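Cg6181-pa, isoform A (Drosophila melanogaster, PDB 2VXG) acts in mRNA degradation, where it seems to take part in decapping, and is required for silencing a subset of endogenous miRNA targets. Local coordinates at residues L29-V32 with E33-L36; N123-L126 with L127-A130. One frame throughout, in Å; residues are numbered along the deposited sequence.

Interaction 1. Residues L29-V32 with E33-L36; sequences LGLV and EFTL
T35 grips the carbonyl oxygen of L31 twice, by side chain and backbone, both contacts lying within the first turns of helix 29-38 in the all-helical C-terminal domain of Ge-1. The hydroxyl donates from T35 OG1 to L31 O over 2.7 Å, and T35 N reaches the same L31 O at 2.8 Å. The two donors come from opposite faces of the carbonyl plane, so the oxygen is shared without their competing for one position. The torsion responsible is chi1 of T35, -51°, which sets OG1 beside its own backbone N and turns it back along the helix. This bond to the carbonyl four residues back, familiar in alpha-helices, satisfies the hydroxyl of a buried residue. The surrounding turns are regular alpha-helix: F34 N meets G30 O at 3.0 Å with an N-H...O angle of 172°, and L36 N meets V32 O at 2.8 Å.

Apolar contacts fill in alongside. L31 CD1 comes obliquely to the F34 ring, 4.0 Å from CD2, and V32 CG1 lies 4.4 Å from L36 CG. E33 lays its CG against L29 O at 3.4 Å, and its extended chain carries the carboxylate past the L29 side chain, where OE2 finds its main partner in a salt bridge with K75.

Upstream, D28 OD1 accepts from L31 N. Helix 2-13 covers the L31 and F34 side, with I7 reaching T35 as well; helix 16-25 packs F20 and A23 on T35 and L24 on V32; and helix 73-85 brings L74 and Y78 against L36, placing this short helix among three others.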
loop_
_atom_site.group_PDB
_atom_site.type_symbol
_atom_site.label_atom_id
_atom_site.label_comp_id
_atom_site.label_asym_id
_atom_site.label_seq_id
_atom_site.Cartn_x
_atom_site.Cartn_y
_atom_site.Cartn_z
ATOM N N LEU A 29 6.329 6.677 6.859
ATOM C CA LEU A 29 4.942 6.349 6.516
ATOM C C LEU A 29 4.079 7.592 6.455
ATOM O O LEU A 29 3.129 7.622 5.701
ATOM C CB LEU A 29 4.364 5.300 7.471
ATOM C CG LEU A 29 2.981 4.708 7.118
ATOM C CD1 LEU A 29 2.833 4.144 5.645
ATOM C CD2 LEU A 29 2.568 3.672 8.150
ATOM N N GLY A 30 4.424 8.630 7.205
ATOM C CA GLY A 30 3.731 9.921 7.112
ATOM C C GLY A 30 3.864 10.581 5.730
ATOM O O GLY A 30 2.912 11.201 5.210
ATOM N N LEU A 31 5.036 10.457 5.123
ATOM C CA LEU A 31 5.238 10.991 3.774
ATOM C C LEU A 31 4.483 10.177 2.708
ATOM O O LEU A 31 3.940 10.742 1.760
ATOM C CB LEU A 31 6.724 11.019 3.455
ATOM C CG LEU A 31 7.077 11.683 2.126
ATOM C CD1 LEU A 31 6.677 13.220 2.156
ATOM C CD2 LEU A 31 8.609 11.461 1.938
ATOM N N VAL A 32 4.447 8.867 2.897
ATOM C CA VAL A 32 3.632 7.987 2.093
ATOM C C VAL A 32 2.164 8.417 2.165
ATOM O O VAL A 32 1.517 8.536 1.108
ATOM C CB VAL A 32 3.806 6.496 2.488
ATOM C CG1 VAL A 32 2.837 5.603 1.661
ATOM C CG2 VAL A 32 5.271 6.049 2.276
ATOM N N GLU A 33 1.645 8.626 3.384
ATOM C CA GLU A 33 0.253 9.109 3.550
ATOM C C GLU A 33 -0.019 10.440 2.884
ATOM O O GLU A 33 -0.999 10.557 2.158
ATOM C CB GLU A 33 -0.165 9.143 4.999
ATOM C CG GLU A 33 -0.225 7.799 5.598
ATOM C CD GLU A 33 -0.656 7.825 7.064
ATOM O OE1 GLU A 33 -1.671 8.513 7.355
ATOM O OE2 GLU A 33 0.029 7.150 7.906
ATOM N N PHE A 34 0.884 11.411 3.060
ATOM C CA PHE A 34 0.873 12.689 2.301
ATOM C C PHE A 34 0.783 12.431 0.794
ATOM O O PHE A 34 -0.022 13.048 0.077
ATOM C CB PHE A 34 2.166 13.497 2.646
ATOM C CG PHE A 34 2.456 14.692 1.713
ATOM C CD1 PHE A 34 1.938 15.954 1.994
ATOM C CD2 PHE A 34 3.279 14.534 0.611
ATOM C CE1 PHE A 34 2.208 17.041 1.182
ATOM C CE2 PHE A 34 3.563 15.586 -0.203
ATOM C CZ PHE A 34 3.034 16.858 0.071
ATOM N N THR A 35 1.621 11.522 0.306
ATOM C CA THR A 35 1.620 11.172 -1.111
ATOM C C THR A 35 0.239 10.622 -1.502
ATOM O O THR A 35 -0.316 11.069 -2.492
ATOM C CB THR A 35 2.749 10.172 -1.454
ATOM O OG1 THR A 35 3.979 10.685 -0.940
ATOM C CG2 THR A 35 2.879 9.913 -2.951
ATOM N N LEU A 36 -0.306 9.683 -0.719
ATOM C CA LEU A 36 -1.616 9.040 -1.053
ATOM C C LEU A 36 -2.735 10.080 -1.052
ATOM O O LEU A 36 -3.577 10.107 -1.937
ATOM C CB LEU A 36 -1.966 7.928 -0.079
ATOM C CG LEU A 36 -1.062 6.698 0.024
ATOM C CD1 LEU A 36 -1.573 5.814 1.140
ATOM C CD2 LEU A 36 -0.995 5.949 -1.249
#

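Interaction 2. Residues N123-L126 with L127-A130; sequences NVRL and LMKA
The V124-R125 peptide is the flat group at the centre here, and M128 approaches it from both faces. The backbone N-H of M128 comes in slightly to one side of the V124 carbonyl plane to bond V124 O at 2.9 Å, while M128 CG lies off the other face, 3.2 Å from V124 O. This is the i to i+4 pattern of an alpha-helix, in helix 121-134, the last of the all-helical C-terminal domain. With chi1 at -69°, M128 CG stands beside its backbone N, which brings the chain back over the preceding turn. Beyond SD, the bend places the methyl near V124 and R125, but CE sits too close to V124 CG1 to be physical, so its exact position is doubtful. Cutting M128 back to an alanine is likely to strip V124 O of the CG packed against it and to deprive C108 and I112 of helix 91-114 of an apolar neighbour.

L127 turns its side chain to helix 73-85. Its CB lies 3.5 Å from N123 O and equally far from V124 O, and its branch runs to Q76, N80 and L83 of that helix. V124 is buried as well, against C108 and F111, so M128, V124 and L127 form the inward face, whereas R125, L126 and K129 are exposed. Of the four i to i+4 backbone bonds, K129 N to R125 O is the longest, at 3.3 Å. A130 N then meets L126 O at 3.1 Å, with an N-H...O angle of 161°.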
loop_
_atom_site.group_PDB
_atom_site.type_symbol
_atom_site.label_atom_id
_atom_site.label_comp_id
_atom_site.label_asym_id
_atom_site.label_seq_id
_atom_site.Cartn_x
_atom_site.Cartn_y
_atom_site.Cartn_z
ATOM N N ASN A 123 -13.057 -4.957 7.356
ATOM C CA ASN A 123 -12.374 -4.723 6.093
ATOM C C ASN A 123 -11.026 -5.461 6.041
ATOM O O ASN A 123 -10.690 -6.094 5.047
ATOM C CB ASN A 123 -12.180 -3.215 5.865
ATOM C CG ASN A 123 -13.500 -2.462 5.852
ATOM O OD1 ASN A 123 -14.110 -2.290 4.806
ATOM N ND2 ASN A 123 -13.988 -2.093 7.048
ATOM N N VAL A 124 -10.283 -5.407 7.148
ATOM C CA VAL A 124 -9.018 -6.136 7.225
ATOM C C VAL A 124 -9.287 -7.654 7.266
ATOM O O VAL A 124 -8.557 -8.436 6.622
ATOM C CB VAL A 124 -8.177 -5.662 8.410
ATOM C CG1 VAL A 124 -6.980 -6.584 8.681
ATOM C CG2 VAL A 124 -7.700 -4.216 8.184
ATOM N N ARG A 125 -10.333 -8.084 7.982
ATOM C CA ARG A 125 -10.666 -9.497 7.976
ATOM C C ARG A 125 -11.013 -9.986 6.560
ATOM O O ARG A 125 -10.592 -11.060 6.155
ATOM C CB ARG A 125 -11.786 -9.820 8.965
ATOM C CG ARG A 125 -11.394 -9.641 10.456
ATOM C CD ARG A 125 -12.660 -9.889 11.316
ATOM N NE ARG A 125 -12.973 -11.310 11.354
ATOM C CZ ARG A 125 -14.196 -11.840 11.386
ATOM N NH1 ARG A 125 -15.282 -11.076 11.395
ATOM N NH2 ARG A 125 -14.332 -13.166 11.396
ATOM N N LEU A 126 -11.706 -9.157 5.797
ATOM C CA LEU A 126 -12.026 -9.509 4.434
ATOM C C LEU A 126 -10.748 -9.535 3.595
ATOM O O LEU A 126 -10.590 -10.387 2.712
ATOM C CB LEU A 126 -12.985 -8.467 3.820
ATOM C CG LEU A 126 -13.358 -8.744 2.361
ATOM C CD1 LEU A 126 -14.138 -10.027 2.283
ATOM C CD2 LEU A 126 -14.150 -7.565 1.812
ATOM N N LEU A 127 -9.874 -8.560 3.808
ATOM C CA LEU A 127 -8.613 -8.546 3.118
ATOM C C LEU A 127 -7.802 -9.831 3.339
ATOM O O LEU A 127 -7.200 -10.318 2.382
ATOM C CB LEU A 127 -7.826 -7.263 3.411
ATOM C CG LEU A 127 -6.478 -7.040 2.681
ATOM C CD1 LEU A 127 -6.578 -6.459 1.269
ATOM C CD2 LEU A 127 -5.544 -6.136 3.530
ATOM N N MET A 128 -7.799 -10.359 4.572
ATOM C CA MET A 128 -7.096 -11.581 4.941
ATOM C C MET A 128 -7.647 -12.805 4.179
ATOM O O MET A 128 -6.886 -13.645 3.697
ATOM C CB MET A 128 -7.174 -11.774 6.459
ATOM C CG MET A 128 -6.381 -10.752 7.256
ATOM S SD MET A 128 -6.729 -10.756 9.014
ATOM C CE MET A 128 -7.758 -9.325 9.264
ATOM N N LYS A 129 -8.960 -12.846 3.965
ATOM C CA LYS A 129 -9.555 -13.867 3.040
ATOM C C LYS A 129 -9.105 -13.727 1.580
ATOM O O LYS A 129 -8.800 -14.721 0.901
ATOM C CB LYS A 129 -11.077 -13.823 3.056
ATOM C CG LYS A 129 -11.708 -14.273 4.303
ATOM C CD LYS A 129 -11.592 -15.781 4.555
ATOM C CE LYS A 129 -11.910 -16.079 6.021
ATOM N NZ LYS A 129 -12.108 -17.523 6.283
ATOM N N ALA A 130 -9.083 -12.499 1.085
ATOM C CA ALA A 130 -8.648 -12.233 -0.271
ATOM C C ALA A 130 -7.200 -12.653 -0.475
ATOM O O ALA A 130 -6.853 -13.164 -1.537
ATOM C CB ALA A 130 -8.782 -10.762 -0.587
#

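From the N terminus, helices 2-13 and 16-25 come first, and interaction 1 follows on helix 29-38; interaction 2 lies far along the chain, on helix 121-134. Each joins adjoining turns of a single helix, so each closes no more than helical turns. They are in series, neither nesting nor crossing. Their centres are 23 Å apart, their nearest atoms about 13 Å, and they sit on opposite sides of the chain's centre. Helix 73-85 is the common neighbour: K75, L74 and Y78 meet residues of 29-36, while Q76, N80 and L83 meet residues of 123-130. It thus lies between helix 29-38 and helix 121-134, touching both.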